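Local coordinates for YkuI protein (Bacillus subtilis, PDB 2BAS), which binds the second messenger cyclic di-GMP and, as an EAL-domain protein, may hydrolyse it as a phosphodiesterase, at residues A[53-58]-A[106-112]; A[318-323]-A[347-351]. All blocks are in the same frame, centred on the assembly; numbering follows the deposited sequence.

Contact 1 (A[53-58]-A[106-112]); sequences VVGYEV and DLLIFMN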
# COMPACT_ATOMS: atom_id res chain seq x y z
N VAL A 53 5.36 22.62 18.34
CA VAL A 53 6.10 22.92 17.12
C VAL A 53 7.44 22.17 17.12
O VAL A 53 8.19 22.22 18.10
CB VAL A 53 6.23 24.46 16.85
CG1 VAL A 53 5.09 25.24 17.51
CG2 VAL A 53 7.58 25.01 17.29
N VAL A 54 7.72 21.45 16.04
CA VAL A 54 8.94 20.65 15.91
C VAL A 54 9.89 21.28 14.90
O VAL A 54 11.08 20.93 14.84
CB VAL A 54 8.62 19.19 15.50
CG1 VAL A 54 7.96 18.46 16.65
CG2 VAL A 54 7.73 19.16 14.27
N GLY A 55 9.36 22.20 14.10
CA GLY A 55 10.12 22.93 13.11
C GLY A 55 9.27 23.92 12.34
O GLY A 55 8.11 24.16 12.69
N TYR A 56 9.85 24.49 11.28
CA TYR A 56 9.17 25.45 10.44
C TYR A 56 9.59 25.24 9.00
O TYR A 56 10.78 25.09 8.71
CB TYR A 56 9.56 26.88 10.82
CG TYR A 56 9.17 27.34 12.21
CD1 TYR A 56 10.02 27.11 13.30
CD2 TYR A 56 7.98 28.03 12.42
CE1 TYR A 56 9.67 27.55 14.58
CE2 TYR A 56 7.63 28.48 13.70
CZ TYR A 56 8.48 28.24 14.77
OH TYR A 56 8.13 28.68 16.03
N GLU A 57 8.63 25.22 8.08
CA GLU A 57 8.97 25.23 6.67
C GLU A 57 9.43 26.65 6.37
O GLU A 57 8.84 27.61 6.88
CB GLU A 57 7.79 24.84 5.79
CG GLU A 57 8.18 24.53 4.34
CD GLU A 57 6.99 24.27 3.42
OE1 GLU A 57 5.86 24.70 3.73
OE2 GLU A 57 7.20 23.64 2.35
N VAL A 58 10.49 26.77 5.56
CA VAL A 58 11.03 28.06 5.16
C VAL A 58 10.38 28.50 3.85
O VAL A 58 10.53 27.83 2.83
CB VAL A 58 12.58 28.01 5.04
CG1 VAL A 58 13.13 29.28 4.37
CG2 VAL A 58 13.22 27.83 6.40
N ASP A 106 16.84 22.63 18.61
CA ASP A 106 16.26 21.33 18.26
C ASP A 106 15.16 21.42 17.19
O ASP A 106 14.59 20.39 16.79
CB ASP A 106 15.70 20.65 19.51
CG ASP A 106 14.47 21.36 20.06
OD1 ASP A 106 13.42 20.70 20.20
OD2 ASP A 106 14.55 22.58 20.32
N LEU A 107 14.87 22.64 16.76
CA LEU A 107 13.87 22.90 15.73
C LEU A 107 14.29 22.29 14.40
O LEU A 107 15.45 22.37 14.00
CB LEU A 107 13.62 24.41 15.58
CG LEU A 107 12.80 25.17 16.64
CD1 LEU A 107 12.66 26.62 16.25
CD2 LEU A 107 11.42 24.57 16.85
N LEU A 108 13.35 21.65 13.73
CA LEU A 108 13.61 21.09 12.41
C LEU A 108 13.54 22.21 11.39
O LEU A 108 12.77 23.16 11.57
CB LEU A 108 12.61 19.97 12.08
CG LEU A 108 12.71 18.71 12.97
CD1 LEU A 108 11.47 17.82 12.84
CD2 LEU A 108 13.97 17.91 12.70
N ILE A 109 14.36 22.13 10.34
CA ILE A 109 14.35 23.12 9.26
C ILE A 109 13.89 22.46 7.95
O ILE A 109 14.65 21.72 7.31
CB ILE A 109 15.74 23.81 9.08
CG1 ILE A 109 16.26 24.39 10.40
CG2 ILE A 109 15.67 24.90 8.03
CD1 ILE A 109 17.74 24.78 10.39
N PHE A 110 12.64 22.73 7.56
CA PHE A 110 12.07 22.20 6.31
C PHE A 110 12.29 23.16 5.14
O PHE A 110 11.74 24.27 5.11
CB PHE A 110 10.58 21.92 6.46
CG PHE A 110 10.24 20.74 7.34
CD1 PHE A 110 10.29 20.85 8.73
CD2 PHE A 110 9.83 19.53 6.77
CE1 PHE A 110 9.96 19.76 9.55
CE2 PHE A 110 9.52 18.44 7.58
CZ PHE A 110 9.57 18.56 8.98
N MSE A 111 13.09 22.73 4.17
CA MSE A 111 13.38 23.51 2.98
C MSE A 111 13.00 22.76 1.72
O MSE A 111 13.55 21.70 1.42
CB MSE A 111 14.87 23.84 2.92
CG MSE A 111 15.40 24.71 4.03
SE MSE A 111 17.37 24.65 4.07
CE MSE A 111 17.62 22.67 4.23
N ASN A 112 12.05 23.31 0.97
CA ASN A 112 11.56 22.72 -0.28
C ASN A 112 12.45 23.14 -1.44
O ASN A 112 12.41 24.28 -1.88
CB ASN A 112 10.13 23.17 -0.55
CG ASN A 112 9.48 22.43 -1.69
OD1 ASN A 112 10.04 21.49 -2.26
ND2 ASN A 112 8.26 22.85 -2.04
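V54 O accepts the amide of L108, the first of four backbone hydrogen bonds that join 53-58 to 106-112 as parallel neighbours. Y56 gives its N-H to L108 O and takes that of F110 at its own O; V58 N then donates to F110 O at 2.8 Å. G55 and E57 bond on the other edge to I45 and Q43 of strand 38-47, placing the strand in mid-sheet. At G55, which has no side chain, the chains come close, with 4.0 Å between G55 CA and L108 CA.

The pair belongs to the (β/α)8-like barrel of EAL domains, in which strand 38-47 runs against its neighbours. The connection from strand 53-64 to strand 108-112, which includes helix 82-100, is a β-α-β crossover. Apolar contacts fill the outer side: V58 CG2 and I109 CG2 lie side by side, 4.2 Å apart, under A96, L97 and F100 of that helix. L107 divides its branches, CD1 meeting Y56 CE1 at 3.5 Å in the plane of the ring, at its edge, while CD2 touches V53 CG2 at 3.9 Å. The Y56 ring also stacks with F264, and its OH bonds to L265 N.

The inner side is mixed: E57 shares it with L108 and F110, and V54 CB meets L108 CD1 at 4.1 Å. E57 CG stands opposite the backbone N (chi1 -167°), which carries it past F110 O at 3.7 Å; the extended chain takes the carboxylate onward. Its plane lies 86° from the F110 ring. OE1 takes a hydrogen bond from Q253, whereas OE2 has a long, weak ion pair with K197 and lies near E146. E57 and V58 open the EVL version of the EAL signature, whose glutamate binds metal in relatives.

Contact 2 (A[318-323]-A[347-351]); sequences DDDFIK and TGNVF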
# COMPACT_ATOMS: atom_id res chain seq x y z
N ASP A 318 -21.82 -32.09 3.87
CA ASP A 318 -21.40 -30.68 3.93
C ASP A 318 -22.13 -29.78 2.94
O ASP A 318 -22.57 -28.68 3.31
CB ASP A 318 -19.89 -30.54 3.69
CG ASP A 318 -19.05 -31.22 4.76
OD1 ASP A 318 -19.54 -31.47 5.88
OD2 ASP A 318 -17.86 -31.48 4.46
N ASP A 319 -22.24 -30.23 1.68
CA ASP A 319 -22.91 -29.44 0.62
C ASP A 319 -24.39 -29.21 0.93
O ASP A 319 -24.93 -28.14 0.65
CB ASP A 319 -22.74 -30.09 -0.75
CG ASP A 319 -21.34 -29.91 -1.32
OD1 ASP A 319 -20.99 -28.78 -1.72
OD2 ASP A 319 -20.58 -30.90 -1.38
N ASP A 320 -25.03 -30.20 1.53
CA ASP A 320 -26.41 -30.07 1.94
C ASP A 320 -26.53 -29.15 3.16
O ASP A 320 -27.50 -28.41 3.28
CB ASP A 320 -27.03 -31.44 2.19
CG ASP A 320 -27.29 -32.21 0.88
OD1 ASP A 320 -27.43 -31.56 -0.19
OD2 ASP A 320 -27.36 -33.47 0.92
N PHE A 321 -25.53 -29.19 4.04
CA PHE A 321 -25.52 -28.34 5.24
C PHE A 321 -25.50 -26.83 4.93
O PHE A 321 -26.24 -26.06 5.56
CB PHE A 321 -24.38 -28.73 6.20
CG PHE A 321 -24.00 -27.64 7.18
CD1 PHE A 321 -24.84 -27.29 8.24
CD2 PHE A 321 -22.79 -26.96 7.04
CE1 PHE A 321 -24.49 -26.27 9.13
CE2 PHE A 321 -22.42 -25.93 7.93
CZ PHE A 321 -23.26 -25.59 8.98
N ILE A 322 -24.67 -26.41 3.97
CA ILE A 322 -24.55 -24.99 3.65
C ILE A 322 -25.78 -24.45 2.92
O ILE A 322 -26.12 -23.26 3.06
CB ILE A 322 -23.23 -24.62 2.91
CG1 ILE A 322 -23.11 -25.35 1.55
CG2 ILE A 322 -22.01 -24.90 3.80
CD1 ILE A 322 -21.90 -24.90 0.71
N LYS A 323 -26.45 -25.31 2.16
CA LYS A 323 -27.67 -24.93 1.46
C LYS A 323 -28.73 -24.57 2.49
O LYS A 323 -29.50 -23.61 2.31
CB LYS A 323 -28.17 -26.06 0.57
CG LYS A 323 -27.23 -26.47 -0.55
CD LYS A 323 -27.81 -27.66 -1.29
CE LYS A 323 -26.80 -28.27 -2.24
NZ LYS A 323 -27.33 -29.56 -2.79
N THR A 347 -16.47 -27.85 -0.17
CA THR A 347 -17.83 -27.81 -0.72
C THR A 347 -17.87 -26.97 -1.99
O THR A 347 -16.95 -26.20 -2.25
CB THR A 347 -18.78 -27.05 0.24
OG1 THR A 347 -18.27 -25.73 0.46
CG2 THR A 347 -18.94 -27.76 1.57
N GLY A 348 -18.94 -27.09 -2.76
CA GLY A 348 -19.20 -26.10 -3.80
C GLY A 348 -19.59 -24.82 -3.09
O GLY A 348 -19.49 -24.74 -1.86
N ASN A 349 -20.02 -23.81 -3.84
CA ASN A 349 -20.53 -22.58 -3.25
C ASN A 349 -22.04 -22.60 -3.27
O ASN A 349 -22.64 -23.23 -4.16
CB ASN A 349 -20.10 -21.35 -4.06
CG ASN A 349 -18.70 -20.88 -3.75
OD1 ASN A 349 -18.04 -21.39 -2.85
ND2 ASN A 349 -18.23 -19.91 -4.50
N VAL A 350 -22.66 -21.93 -2.30
CA VAL A 350 -24.06 -21.54 -2.44
C VAL A 350 -24.02 -20.03 -2.60
O VAL A 350 -23.23 -19.36 -1.91
CB VAL A 350 -25.02 -22.05 -1.31
CG1 VAL A 350 -24.98 -23.57 -1.24
CG2 VAL A 350 -24.70 -21.46 0.05
N PHE A 351 -24.81 -19.51 -3.53
CA PHE A 351 -24.68 -18.13 -3.96
C PHE A 351 -26.06 -17.53 -4.15
O PHE A 351 -26.94 -18.17 -4.74
CB PHE A 351 -23.87 -18.09 -5.26
CG PHE A 351 -23.68 -16.73 -5.85
CD1 PHE A 351 -22.69 -15.88 -5.38
CD2 PHE A 351 -24.47 -16.30 -6.91
CE1 PHE A 351 -22.49 -14.61 -5.93
CE2 PHE A 351 -24.29 -15.03 -7.47
CZ PHE A 351 -23.29 -14.18 -6.98
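D319 OD1 receives the N-H of G348 at 2.9 Å, the one hydrogen bond between helix 318-323 and segment 347-351. It arrives on the syn lone pair of the carboxylate, with an N-H...O angle of 153°, and D319 slides past T347 in the opposite direction to reach it. The same oxygen has a weak second bond to Y359 OH. With an alanine here, G348 N would probably lose its acceptor and the T347-G348 backbone its polar tie to the helix.

Other polar groups work within their own segment or reach beyond it. T347 OG1 sits between the backbone N and the carbonyl carbon (chi1 58°), from where it donates to G348 O at 2.8 Å and accepts the N-H of M338. K323 NZ turns away from the strand to a salt bridge with D320 OD1 and a cation-pi contact with Y359, and D318 pairs with R311.

Van der Waals contacts make up the rest of the interface. I322 and T347 meet tip to tip, the I322 CD1 methyl resting against two oxygens, 3.7 Å from T347 OG1 and 3.5 Å from G348 O. One methyl of V350, CG1, serves two helix residues: I322 CG1 crosses it obliquely at 3.8 Å in an apolar contact, and K323 CG packs on it at 3.7 Å, the two side chains nearly perpendicular. D318 CB touches T347 CG2 at the start of the helix.

On another side of the helix, F321 packs on V307 and L310 of the long helix 271-311. Helix 318-328 thus lies between that helix and strand 349-353, the second strand of a six-stranded antiparallel sheet, an arrangement consistent with the helix-on-sheet packing of a PAS-like sensory domain.

The two contacts share no helix or strand: their centres lie 61 Å apart, on opposite sides of the chain's centre, with contact 1 in the EAL domain and contact 2 in the associated signalling domain. Contact 1 is mostly buried and joins neighbouring strands of a barrel wall, so backbone bonds dominate and the side chains divide into an apolar outer layer and an inner one where a carboxylate sits among apolar groups. Contact 2 is only partly buried and sets a helix against a sheet. No backbone ladder is possible there; one carboxylate-to-amide bond and a patch of aliphatic packing take its place, with K323 at the margin.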